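Local atomic coordinates of uncharacterized protein Rv2277c (Mycobacterium tuberculosis, PDB entry 5VUG), a protein that probably hydrolyses phosphodiesters, perhaps glycerophosphodiesters, with a TIM-barrel domain, though its physiological substrate is not established. Residues T64-A69 with L83-N88; V178-L183 with A202-H207; V210-E215 with S223-E228. All coordinates share one frame; numbering follows the deposited sequence.

From the N terminus, the chain passes barrel strands 12-16 and 41-48 before interaction 1 joins 64-69 to 83-88, closing a loop that carries the short helix 77-80. Well after this loop is shut, helix 176-189 and strand 201-205 pack in interaction 2, on the opposite side of the chain's centre, with nearest atoms of the two contacts about 17 Å apart. Strand 208-215 follows at once and pairs with strand 220-227 in interaction 3, a hairpin. The three contacts lie in series, and none crosses or encloses another. Interactions 2 and 3 touch where His207 packs on Asn226 and Glu228, and both reach the second subunit.

Interaction 1 (T64-A69 with L83-N88); sequences TLTDGA and LNAGWN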
ATOM      1  N   THR A  64      -1.152 -27.229 -18.712  1.00 12.88           N
ATOM      2  CA  THR A  64      -0.901 -25.865 -19.167  1.00 13.51           C
ATOM      3  C   THR A  64       0.154 -25.832 -20.266  1.00 11.38           C
ATOM      4  O   THR A  64       0.021 -25.082 -21.241  1.00 12.25           O
ATOM      5  CB  THR A  64      -0.514 -24.982 -17.978  1.00 11.77           C
ATOM      6  OG1 THR A  64      -1.599 -24.963 -17.043  1.00 12.84           O
ATOM      7  CG2 THR A  64      -0.217 -23.555 -18.433  1.00 13.34           C
ATOM      8  N   LEU A  65       1.190 -26.666 -20.151  1.00 11.56           N
ATOM      9  CA  LEU A  65       2.300 -26.622 -21.097  1.00 10.47           C
ATOM     10  C   LEU A  65       2.653 -27.963 -21.734  1.00 12.18           C
ATOM     11  O   LEU A  65       3.598 -28.014 -22.532  1.00 13.42           O
ATOM     12  CB  LEU A  65       3.549 -26.023 -20.433  1.00 12.95           C
ATOM     13  CG  LEU A  65       3.373 -24.619 -19.850  1.00 12.71           C
ATOM     14  CD1 LEU A  65       4.612 -24.243 -19.022  1.00 11.28           C
ATOM     15  CD2 LEU A  65       3.138 -23.598 -20.957  1.00 12.14           C
ATOM     16  N   THR A  66       1.947 -29.047 -21.408  1.00 12.35           N
ATOM     17  CA  THR A  66       2.307 -30.367 -21.925  1.00 13.32           C
ATOM     18  C   THR A  66       1.083 -31.067 -22.503  1.00 15.49           C
ATOM     19  O   THR A  66      -0.051 -30.572 -22.437  1.00 14.40           O
ATOM     20  CB  THR A  66       2.955 -31.278 -20.861  1.00 12.27           C
ATOM     21  OG1 THR A  66       1.939 -31.886 -20.057  1.00 12.18           O
ATOM     22  CG2 THR A  66       3.946 -30.515 -19.951  1.00 11.80           C
ATOM     23  N   ASP A  67       1.330 -32.255 -23.059  1.00 15.36           N
ATOM     24  CA  ASP A  67       0.273 -33.123 -23.548  1.00 15.18           C
ATOM     25  C   ASP A  67      -0.309 -34.032 -22.470  1.00 15.79           C
ATOM     26  O   ASP A  67      -1.146 -34.882 -22.785  1.00 18.52           O
ATOM     27  CB  ASP A  67       0.750 -33.932 -24.760  1.00 16.76           C
ATOM     28  CG  ASP A  67       2.064 -34.663 -24.512  1.00 17.54           C
ATOM     29  OD1 ASP A  67       2.909 -34.170 -23.745  1.00 16.40           O
ATOM     30  OD2 ASP A  67       2.249 -35.745 -25.098  1.00 21.91           O
ATOM     31  N   GLY A  68       0.112 -33.876 -21.214  1.00 14.30           N
ATOM     32  CA  GLY A  68      -0.450 -34.603 -20.098  1.00 14.08           C
ATOM     33  C   GLY A  68      -1.314 -33.707 -19.217  1.00 14.77           C
ATOM     34  O   GLY A  68      -1.454 -32.509 -19.445  1.00 15.11           O
ATOM     35  N   ALA A  69      -1.896 -34.323 -18.184  1.00 14.80           N
ATOM     36  CA  ALA A  69      -2.785 -33.613 -17.271  1.00 13.96           C
ATOM     37  C   ALA A  69      -2.542 -34.071 -15.841  1.00 14.25           C
ATOM     38  O   ALA A  69      -2.209 -35.231 -15.594  1.00 15.11           O
ATOM     39  CB  ALA A  69      -4.272 -33.808 -17.632  1.00 15.78           C
ATOM     40  N   LEU A  83       6.534 -36.480 -21.346  1.00 18.29           N
ATOM     41  CA  LEU A  83       5.650 -35.391 -21.742  1.00 16.13           C
ATOM     42  C   LEU A  83       6.420 -34.326 -22.508  1.00 17.94           C
ATOM     43  O   LEU A  83       7.584 -34.040 -22.211  1.00 19.49           O
ATOM     44  CB  LEU A  83       4.976 -34.761 -20.520  1.00 15.83           C
ATOM     45  CG  LEU A  83       4.123 -35.711 -19.678  1.00 15.21           C
ATOM     46  CD1 LEU A  83       3.571 -34.982 -18.439  1.00 16.11           C
ATOM     47  CD2 LEU A  83       2.996 -36.313 -20.515  1.00 16.42           C
ATOM     48  N   ASN A  84       5.754 -33.734 -23.494  1.00 15.32           N
ATOM     49  CA  ASN A  84       6.342 -32.695 -24.332  1.00 15.97           C
ATOM     50  C   ASN A  84       5.960 -31.344 -23.734  1.00 14.83           C
ATOM     51  O   ASN A  84       4.817 -30.900 -23.868  1.00 14.38           O
ATOM     52  CB  ASN A  84       5.813 -32.847 -25.755  1.00 16.00           C
ATOM     53  CG  ASN A  84       6.363 -31.803 -26.701  1.00 16.80           C
ATOM     54  OD1 ASN A  84       7.140 -30.933 -26.308  1.00 15.38           O
ATOM     55  ND2 ASN A  84       5.976 -31.898 -27.966  1.00 18.32           N
ATOM     56  N   ALA A  85       6.923 -30.684 -23.071  1.00 15.10           N
ATOM     57  CA  ALA A  85       6.726 -29.370 -22.459  1.00 13.43           C
ATOM     58  C   ALA A  85       6.770 -28.223 -23.469  1.00 13.45           C
ATOM     59  O   ALA A  85       6.740 -27.050 -23.069  1.00 14.67           O
ATOM     60  CB  ALA A  85       7.761 -29.140 -21.349  1.00 12.80           C
ATOM     61  N   GLY A  86       6.866 -28.525 -24.757  1.00 12.89           N
ATOM     62  CA  GLY A  86       6.691 -27.543 -25.806  1.00 12.77           C
ATOM     63  C   GLY A  86       5.327 -27.599 -26.451  1.00 13.47           C
ATOM     64  O   GLY A  86       5.110 -26.950 -27.482  1.00 15.90           O
ATOM     65  N   TRP A  87       4.395 -28.347 -25.862  1.00 14.89           N
ATOM     66  CA  TRP A  87       3.129 -28.666 -26.520  1.00 16.36           C
ATOM     67  C   TRP A  87       2.351 -27.416 -26.903  1.00 16.93           C
ATOM     68  O   TRP A  87       1.702 -27.382 -27.957  1.00 16.14           O
ATOM     69  CB  TRP A  87       2.283 -29.507 -25.576  1.00 14.66           C
ATOM     70  CG  TRP A  87       1.071 -30.109 -26.202  1.00 16.59           C
ATOM     71  CD1 TRP A  87      -0.233 -29.728 -26.018  1.00 16.05           C
ATOM     72  CD2 TRP A  87       1.042 -31.227 -27.086  1.00 17.43           C
ATOM     73  NE1 TRP A  87      -1.069 -30.541 -26.744  1.00 19.22           N
ATOM     74  CE2 TRP A  87      -0.310 -31.470 -27.409  1.00 19.39           C
ATOM     75  CE3 TRP A  87       2.027 -32.047 -27.641  1.00 21.19           C
ATOM     76  CZ2 TRP A  87      -0.696 -32.500 -28.254  1.00 23.74           C
ATOM     77  CZ3 TRP A  87       1.638 -33.068 -28.482  1.00 25.11           C
ATOM     78  CH2 TRP A  87       0.291 -33.281 -28.785  1.00 25.17           C
ATOM     79  N   ASN A  88       2.392 -26.384 -26.058  1.00 15.95           N
ATOM     80  CA  ASN A  88       1.584 -25.184 -26.240  1.00 15.31           C
ATOM     81  C   ASN A  88       2.404 -23.939 -26.550  1.00 14.39           C
ATOM     82  O   ASN A  88       1.847 -22.833 -26.599  1.00 16.30           O
ATOM     83  CB  ASN A  88       0.691 -24.966 -25.020  1.00 14.97           C
ATOM     84  CG  ASN A  88      -0.423 -25.988 -24.946  1.00 14.49           C
ATOM     85  OD1 ASN A  88      -0.935 -26.432 -25.986  1.00 16.18           O
ATOM     86  ND2 ASN A  88      -0.800 -26.389 -23.727  1.00 16.12           N
TER
HETATM   87  O   HOH W   1       4.094 -25.710 -23.937  1.00 13.98           O
HETATM   88  O   HOH W   2      -2.237 -29.153 -23.205  1.00 15.08           O
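Thr64 meets Asn88 through its backbone: its O accepts from Asn88 ND2 at 2.9 Å, and the donor stands above the carbonyl plane although the bond lies almost in the plane of the Asn88 amide. That amide is held from its other end by Arg100, which donates to Asn88 OD1. Leu65 O faces the turn of the partner segment and takes a weak bond from Trp87 N at 3.4 Å; a water linking it to Asn88 N gives it a stronger partner. Thr66 lies nearest to Ala85 in the backbone. Its CA makes a CA-H...O contact with Asn84 O, and CG2 rests 3.9 Å from Ala85 CA. Two small turns shape the meeting loops of this TIM-barrel domain, on either side of helix 77-80: an ST turn, in which Thr66 OG1 accepts from Gly68 N and also bonds to Leu62 O, and an Asx turn, in which Asn84 OD1 accepts from Gly86 N within a type I beta turn from Asn84 to Trp87. Asp67 then reaches across with both parts of its side chain. CB sits over the centre of the six-membered ring of Trp87, a CH-pi contact of 3.6 Å to the centroid. With CG lying between the backbone N and the carbonyl carbon (chi1 52°), OD1 arrives at Asn84 N, 2.9 Å away, and takes its hydrogen on the syn side in a nearly straight bond (166°). At Gly68 the backbone N lies 3.8 Å from Leu83 CD2, while the other methyl of that leucine, CD1, approaches Thr66 OG1.

Interaction 2 (V178-L183 with A202-H207); sequences VTRQRL and AGFELH
Phe204 leans from its strand against Leu183 and Arg180 of the helix, its root on the leucine and its far end on the arginine. CB is touched by Leu183 CD1 at 3.6 Å. CG meets the same methyl at 3.7 Å, and CD2 is still within 4.1 Å of Leu183 CD1, which therefore bears on the root of the ring from an oblique direction. Farther out, CE1 comes 4.1 Å from both CB and CG of Arg180, while CZ, the tip of the ring, meets Arg180 CG alone of that pair. Only the aliphatic start of the arginine is used here: the chain bends at chi3 (53°), and the guanidinium plane is turned 64° from that of the ring. Its charged end works elsewhere: NH2 pairs with Asp177 of the same chain, NH1 forms a salt bridge to Glu214 and NE bonds to Ser223, both of the second subunit. In fold terms, helix 176-189 lies against strand 201-205, a strand of the TIM barrel bonded in parallel to 245-249; the short axes pass 8.6 Å apart at -66°. Phe238 of helix 232-239 also touches Leu183, Thr179 and Ala202. At the other end of the contact Thr179 covers the start of the strand segment: OG1 lies 3.4 Å from Ala202 CB, and CG2 packs against Gly203 O at 3.6 Å. The hydroxyl bonds to Glu174 and also accepts from a water, which Gly203 N binds weakly.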
ATOM      1  N   VAL A 178       9.773 -10.394   3.805  1.00 14.27           N
ATOM      2  CA  VAL A 178      10.713  -9.419   4.357  1.00 13.97           C
ATOM      3  C   VAL A 178      11.119  -8.398   3.297  1.00 12.76           C
ATOM      4  O   VAL A 178      11.137  -7.185   3.550  1.00 12.51           O
ATOM      5  CB  VAL A 178      11.930 -10.135   4.970  1.00 12.94           C
ATOM      6  CG1 VAL A 178      12.998  -9.119   5.377  1.00 13.59           C
ATOM      7  CG2 VAL A 178      11.497 -10.969   6.177  1.00 14.29           C
ATOM      8  N   THR A 179      11.451  -8.871   2.094  1.00 12.77           N
ATOM      9  CA  THR A 179      11.790  -7.959   1.003  1.00 10.71           C
ATOM     10  C   THR A 179      10.670  -6.957   0.758  1.00 10.60           C
ATOM     11  O   THR A 179      10.914  -5.746   0.652  1.00 11.05           O
ATOM     12  CB  THR A 179      12.059  -8.767  -0.271  1.00 11.07           C
ATOM     13  OG1 THR A 179      13.227  -9.577  -0.089  1.00 12.10           O
ATOM     14  CG2 THR A 179      12.265  -7.837  -1.477  1.00 10.91           C
ATOM     15  N   ARG A 180       9.426  -7.446   0.679  1.00 10.85           N
ATOM     16  CA  ARG A 180       8.288  -6.564   0.419  1.00 10.26           C
ATOM     17  C   ARG A 180       8.103  -5.546   1.538  1.00 11.89           C
ATOM     18  O   ARG A 180       7.800  -4.374   1.277  1.00 11.67           O
ATOM     19  CB  ARG A 180       7.007  -7.387   0.241  1.00 11.77           C
ATOM     20  CG  ARG A 180       5.787  -6.563  -0.208  1.00 13.08           C
ATOM     21  CD  ARG A 180       4.504  -7.406  -0.330  1.00 13.96           C
ATOM     22  NE  ARG A 180       4.263  -8.132   0.913  1.00 12.94           N
ATOM     23  CZ  ARG A 180       4.379  -9.450   1.058  1.00 13.68           C
ATOM     24  NH1 ARG A 180       4.676 -10.225   0.015  1.00 13.91           N
ATOM     25  NH2 ARG A 180       4.190  -9.996   2.250  1.00 15.98           N
ATOM     26  N   GLN A 181       8.256  -5.980   2.792  1.00 11.41           N
ATOM     27  CA  GLN A 181       8.130  -5.067   3.923  1.00 11.00           C
ATOM     28  C   GLN A 181       9.165  -3.950   3.845  1.00 11.68           C
ATOM     29  O   GLN A 181       8.845  -2.773   4.044  1.00 11.87           O
ATOM     30  CB  GLN A 181       8.302  -5.845   5.222  1.00 12.60           C
ATOM     31  CG  GLN A 181       8.113  -4.986   6.453  1.00 14.98           C
ATOM     32  CD  GLN A 181       6.661  -4.634   6.668  1.00 19.56           C
ATOM     33  OE1 GLN A 181       5.822  -5.514   6.875  1.00 25.16           O
ATOM     34  NE2 GLN A 181       6.349  -3.350   6.600  1.00 20.37           N
ATOM     35  N   ARG A 182      10.422  -4.304   3.551  1.00 12.39           N
ATOM     36  CA  ARG A 182      11.467  -3.291   3.488  1.00 11.67           C
ATOM     37  C   ARG A 182      11.216  -2.320   2.340  1.00 10.85           C
ATOM     38  O   ARG A 182      11.382  -1.104   2.502  1.00 10.66           O
ATOM     39  CB  ARG A 182      12.845  -3.946   3.365  1.00 11.27           C
ATOM     40  CG  ARG A 182      13.969  -3.002   3.759  1.00 11.35           C
ATOM     41  CD  ARG A 182      15.365  -3.604   3.625  1.00 12.67           C
ATOM     42  NE  ARG A 182      15.606  -4.755   4.497  1.00 14.21           N
ATOM     43  CZ  ARG A 182      15.588  -6.019   4.085  1.00 14.22           C
ATOM     44  NH1 ARG A 182      15.328  -6.303   2.813  1.00 13.28           N
ATOM     45  NH2 ARG A 182      15.827  -6.998   4.942  1.00 16.05           N
ATOM     46  N   LEU A 183      10.788  -2.834   1.182  1.00 11.03           N
ATOM     47  CA  LEU A 183      10.527  -1.965   0.037  1.00  9.91           C
ATOM     48  C   LEU A 183       9.372  -1.018   0.315  1.00 11.04           C
ATOM     49  O   LEU A 183       9.431   0.162  -0.049  1.00 11.63           O
ATOM     50  CB  LEU A 183      10.205  -2.805  -1.196  1.00 10.53           C
ATOM     51  CG  LEU A 183      11.399  -3.491  -1.853  1.00 11.05           C
ATOM     52  CD1 LEU A 183      10.871  -4.472  -2.888  1.00 10.83           C
ATOM     53  CD2 LEU A 183      12.354  -2.454  -2.480  1.00 11.56           C
ATOM     54  N   ALA A 202      17.739 -10.642  -2.803  1.00 12.34           N
ATOM     55  CA  ALA A 202      16.341 -10.248  -2.710  1.00 11.63           C
ATOM     56  C   ALA A 202      15.884  -9.837  -4.099  1.00 10.68           C
ATOM     57  O   ALA A 202      16.693  -9.386  -4.911  1.00 13.50           O
ATOM     58  CB  ALA A 202      16.150  -9.065  -1.759  1.00 13.33           C
ATOM     59  N   GLY A 203      14.588 -10.000  -4.375  1.00 10.23           N
ATOM     60  CA  GLY A 203      14.050  -9.626  -5.670  1.00 10.77           C
ATOM     61  C   GLY A 203      12.618  -9.139  -5.577  1.00  8.73           C
ATOM     62  O   GLY A 203      11.890  -9.462  -4.637  1.00 11.48           O
ATOM     63  N   PHE A 204      12.225  -8.327  -6.560  1.00  8.36           N
ATOM     64  CA  PHE A 204      10.847  -7.862  -6.644  1.00  9.80           C
ATOM     65  C   PHE A 204      10.649  -7.245  -8.016  1.00  9.49           C
ATOM     66  O   PHE A 204      11.606  -6.753  -8.615  1.00 10.21           O
ATOM     67  CB  PHE A 204      10.520  -6.819  -5.566  1.00 10.47           C
ATOM     68  CG  PHE A 204       9.090  -6.854  -5.113  1.00 11.29           C
ATOM     69  CD1 PHE A 204       8.660  -7.814  -4.211  1.00 12.92           C
ATOM     70  CD2 PHE A 204       8.177  -5.922  -5.578  1.00 10.72           C
ATOM     71  CE1 PHE A 204       7.339  -7.848  -3.785  1.00 13.45           C
ATOM     72  CE2 PHE A 204       6.850  -5.949  -5.156  1.00 11.86           C
ATOM     73  CZ  PHE A 204       6.436  -6.916  -4.257  1.00 12.93           C
ATOM     74  N   GLU A 205       9.399  -7.274  -8.491  1.00  9.95           N
ATOM     75  CA  GLU A 205       9.027  -6.655  -9.759  1.00 11.00           C
ATOM     76  C   GLU A 205       9.339  -5.162  -9.766  1.00 11.29           C
ATOM     77  O   GLU A 205       9.234  -4.476  -8.748  1.00 11.15           O
ATOM     78  CB  GLU A 205       7.519  -6.818  -9.998  1.00 12.17           C
ATOM     79  CG  GLU A 205       7.071  -8.182 -10.503  1.00 12.40           C
ATOM     80  CD  GLU A 205       7.042  -9.274  -9.443  1.00 13.74           C
ATOM     81  OE1 GLU A 205       7.299  -9.003  -8.255  1.00 13.10           O
ATOM     82  OE2 GLU A 205       6.753 -10.431  -9.820  1.00 18.28           O
ATOM     83  N   LEU A 206       9.705  -4.654 -10.952  1.00 10.85           N
ATOM     84  CA  LEU A 206       9.864  -3.212 -11.139  1.00 13.95           C
ATOM     85  C   LEU A 206       8.532  -2.481 -11.065  1.00 13.99           C
ATOM     86  O   LEU A 206       8.493  -1.306 -10.673  1.00 15.64           O
ATOM     87  CB  LEU A 206      10.511  -2.920 -12.495  1.00 15.08           C
ATOM     88  CG  LEU A 206      12.013  -2.655 -12.540  1.00 20.68           C
ATOM     89  CD1 LEU A 206      12.769  -3.736 -11.806  1.00 26.88           C
ATOM     90  CD2 LEU A 206      12.487  -2.526 -13.991  1.00 19.43           C
ATOM     91  N   HIS A 207       7.444  -3.142 -11.467  1.00 13.32           N
ATOM     92  CA  HIS A 207       6.091  -2.607 -11.389  1.00 14.08           C
ATOM     93  C   HIS A 207       5.203  -3.704 -10.834  1.00 14.24           C
ATOM     94  O   HIS A 207       5.219  -4.827 -11.344  1.00 14.92           O
ATOM     95  CB  HIS A 207       5.564  -2.262 -12.778  1.00 16.43           C
ATOM     96  CG  HIS A 207       6.528  -1.493 -13.612  1.00 21.50           C
ATOM     97  ND1 HIS A 207       6.564  -0.117 -13.628  1.00 27.01           N
ATOM     98  CD2 HIS A 207       7.495  -1.907 -14.463  1.00 24.43           C
ATOM     99  CE1 HIS A 207       7.514   0.285 -14.453  1.00 28.15           C
ATOM    100  NE2 HIS A 207       8.093  -0.782 -14.973  1.00 29.48           N
TER
HETATM  101  O   HOH W   3      13.434 -11.705  -1.767  1.00 12.04           O

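Interaction 3 (V210-E215 with S223-E228); sequences VTVTEE and SAVNAE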
ATOM      1  N   VAL A 210      -0.771  -3.624  -6.467  1.00 13.52           N
ATOM      2  CA  VAL A 210      -1.098  -3.944  -5.084  1.00 13.84           C
ATOM      3  C   VAL A 210      -2.421  -3.282  -4.725  1.00 13.85           C
ATOM      4  O   VAL A 210      -2.945  -2.443  -5.457  1.00 14.37           O
ATOM      5  CB  VAL A 210       0.011  -3.525  -4.094  1.00 13.17           C
ATOM      6  CG1 VAL A 210       1.300  -4.273  -4.400  1.00 14.69           C
ATOM      7  CG2 VAL A 210       0.233  -2.024  -4.131  1.00 13.49           C
ATOM      8  N   THR A 211      -2.979  -3.686  -3.592  1.00 13.96           N
ATOM      9  CA  THR A 211      -4.095  -2.952  -3.016  1.00 16.02           C
ATOM     10  C   THR A 211      -3.674  -2.422  -1.659  1.00 15.84           C
ATOM     11  O   THR A 211      -2.988  -3.109  -0.898  1.00 19.55           O
ATOM     12  CB  THR A 211      -5.366  -3.796  -2.865  1.00 20.15           C
ATOM     13  OG1 THR A 211      -5.181  -4.759  -1.821  1.00 25.48           O
ATOM     14  CG2 THR A 211      -5.698  -4.498  -4.156  1.00 17.59           C
ATOM     15  N   VAL A 212      -4.073  -1.190  -1.373  1.00 12.83           N
ATOM     16  CA  VAL A 212      -3.795  -0.541  -0.100  1.00 12.69           C
ATOM     17  C   VAL A 212      -5.117  -0.382   0.627  1.00 13.75           C
ATOM     18  O   VAL A 212      -6.075   0.153   0.057  1.00 15.98           O
ATOM     19  CB  VAL A 212      -3.135   0.829  -0.324  1.00 15.68           C
ATOM     20  CG1 VAL A 212      -2.984   1.547   0.995  1.00 20.63           C
ATOM     21  CG2 VAL A 212      -1.781   0.653  -1.006  1.00 16.06           C
ATOM     22  N   THR A 213      -5.173  -0.831   1.880  1.00 12.97           N
ATOM     23  CA  THR A 213      -6.396  -0.775   2.669  1.00 13.75           C
ATOM     24  C   THR A 213      -6.150   0.008   3.951  1.00 15.17           C
ATOM     25  O   THR A 213      -5.173  -0.249   4.658  1.00 15.27           O
ATOM     26  CB  THR A 213      -6.878  -2.183   3.029  1.00 17.31           C
ATOM     27  OG1 THR A 213      -7.002  -2.971   1.839  1.00 17.14           O
ATOM     28  CG2 THR A 213      -8.229  -2.116   3.726  1.00 18.01           C
ATOM     29  N   GLU A 214      -7.042   0.952   4.250  1.00 14.76           N
ATOM     30  CA  GLU A 214      -7.089   1.616   5.546  1.00 13.02           C
ATOM     31  C   GLU A 214      -8.410   1.275   6.228  1.00 13.24           C
ATOM     32  O   GLU A 214      -9.433   1.082   5.567  1.00 15.28           O
ATOM     33  CB  GLU A 214      -6.929   3.142   5.418  1.00 14.35           C
ATOM     34  CG  GLU A 214      -8.052   3.846   4.665  1.00 13.93           C
ATOM     35  CD  GLU A 214      -7.998   5.360   4.806  1.00 13.75           C
ATOM     36  OE1 GLU A 214      -7.518   5.853   5.847  1.00 14.29           O
ATOM     37  OE2 GLU A 214      -8.454   6.068   3.882  1.00 16.29           O
ATOM     38  N   GLU A 215      -8.383   1.190   7.557  1.00 16.78           N
ATOM     39  CA  GLU A 215      -9.548   0.802   8.341  1.00 19.20           C
ATOM     40  C   GLU A 215     -10.143   2.008   9.054  1.00 20.25           C
ATOM     41  O   GLU A 215      -9.410   2.850   9.585  1.00 22.53           O
ATOM     42  CB  GLU A 215      -9.164  -0.256   9.374  1.00 22.52           C
ATOM     43  CG  GLU A 215      -8.715  -1.568   8.760  1.00 27.25           C
ATOM     44  CD  GLU A 215      -9.849  -2.303   8.060  1.00 33.13           C
ATOM     45  OE1 GLU A 215     -11.028  -2.055   8.409  1.00 34.28           O
ATOM     46  OE2 GLU A 215      -9.558  -3.125   7.161  1.00 34.29           O
ATOM     47  N   SER A 223      -7.579   1.228  -2.130  1.00 15.40           N
ATOM     48  CA  SER A 223      -7.070   1.798  -3.372  1.00 14.49           C
ATOM     49  C   SER A 223      -6.230   0.761  -4.097  1.00 14.57           C
ATOM     50  O   SER A 223      -5.348   0.138  -3.496  1.00 16.58           O
ATOM     51  CB  SER A 223      -6.215   3.040  -3.105  1.00 14.85           C
ATOM     52  OG  SER A 223      -6.973   4.033  -2.440  1.00 16.44           O
ATOM     53  N   ALA A 224      -6.493   0.594  -5.390  1.00 14.76           N
ATOM     54  CA  ALA A 224      -5.635  -0.198  -6.258  1.00 15.27           C
ATOM     55  C   ALA A 224      -4.532   0.704  -6.803  1.00 14.21           C
ATOM     56  O   ALA A 224      -4.816   1.775  -7.344  1.00 17.08           O
ATOM     57  CB  ALA A 224      -6.460  -0.766  -7.414  1.00 17.04           C
ATOM     58  N   VAL A 225      -3.276   0.288  -6.646  1.00 14.23           N
ATOM     59  CA  VAL A 225      -2.141   1.139  -6.996  1.00 15.66           C
ATOM     60  C   VAL A 225      -1.052   0.275  -7.604  1.00 15.36           C
ATOM     61  O   VAL A 225      -0.785  -0.831  -7.124  1.00 16.31           O
ATOM     62  CB  VAL A 225      -1.567   1.873  -5.762  1.00 17.17           C
ATOM     63  CG1 VAL A 225      -0.525   2.925  -6.181  1.00 17.28           C
ATOM     64  CG2 VAL A 225      -2.673   2.517  -4.935  1.00 22.78           C
ATOM     65  N   ASN A 226      -0.398   0.790  -8.639  1.00 14.81           N
ATOM     66  CA  ASN A 226       0.788   0.139  -9.173  1.00 14.72           C
ATOM     67  C   ASN A 226       2.025   0.710  -8.484  1.00 14.65           C
ATOM     68  O   ASN A 226       2.243   1.926  -8.490  1.00 16.73           O
ATOM     69  CB  ASN A 226       0.879   0.283 -10.687  1.00 16.39           C
ATOM     70  CG  ASN A 226       1.945  -0.620 -11.270  1.00 21.33           C
ATOM     71  OD1 ASN A 226       3.111  -0.264 -11.288  1.00 21.50           O
ATOM     72  ND2 ASN A 226       1.553  -1.816 -11.707  1.00 26.45           N
ATOM     73  N   ALA A 227       2.814  -0.162  -7.867  1.00 12.95           N
ATOM     74  CA  ALA A 227       3.970   0.244  -7.077  1.00 13.05           C
ATOM     75  C   ALA A 227       5.256   0.043  -7.871  1.00 13.17           C
ATOM     76  O   ALA A 227       5.491  -1.037  -8.422  1.00 15.01           O
ATOM     77  CB  ALA A 227       4.038  -0.572  -5.789  1.00 14.49           C
ATOM     78  N   GLU A 228       6.087   1.084  -7.919  1.00 12.42           N
ATOM     79  CA  GLU A 228       7.429   1.025  -8.499  1.00 12.95           C
ATOM     80  C   GLU A 228       8.418   1.210  -7.348  1.00 12.65           C
ATOM     81  O   GLU A 228       8.736   2.339  -6.958  1.00 14.59           O
ATOM     82  CB  GLU A 228       7.564   2.097  -9.576  1.00 18.23           C
ATOM     83  CG  GLU A 228       6.531   1.932 -10.685  1.00 23.28           C
ATOM     84  CD  GLU A 228       6.610   3.022 -11.749  1.00 29.96           C
ATOM     85  OE1 GLU A 228       7.653   3.708 -11.843  1.00 36.48           O
ATOM     86  OE2 GLU A 228       5.626   3.185 -12.496  1.00 34.48           O
TER
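Val210 and Val225 exchange a reciprocal pair of backbone bonds, with Val210 N to Val225 O at 2.9 Å and Val225 N to Val210 O at 3.0 Å. Val212 and Ser223 repeat the pattern: Val212 N reaches Ser223 O at 2.8 Å, and Ser223 N returns to Val212 O at 2.9 Å. All four bonds are close to straight. Between these two hydrogen-bonded pairs stands Thr211 with Ala224, a non-hydrogen-bonded pair whose CA atoms come within 4.5 Å of each other. Weaker CA-H...O contacts fill the interval, from Thr211 CA to Ser223 O and from Ala224 CA to Val210 O. Together they form an antiparallel beta hairpin, strand 208-215 returning as 220-227, with the short axes inclined at 137°. The hairpin takes part in the subunit interface: Thr211, Val212 and Thr213 pair antiparallel with a strand of the second subunit, so the sheet continues across it. Apolar contacts gather on the face that carries Val210, Val212 and Val225. Val212 CG2 approaches Val225 CG2 at 4.4 Å, and Val210 CG2 lies equally far from Ala227 CB. With CG2 between the backbone N and the carbonyl carbon (CG1 at chi1 -62°), Val210 also brings this methyl to 3.4 Å from Val225 O. Phe184 of helix 176-189 packs on Val210 and Ala227, while Phe184 of the second subunit meets Val212. On this same face Ser223, whose OG has the second subunit's Arg180 as partner, joins the valines, and Glu214 forms salt bridges with Arg176 and Arg208 of that subunit.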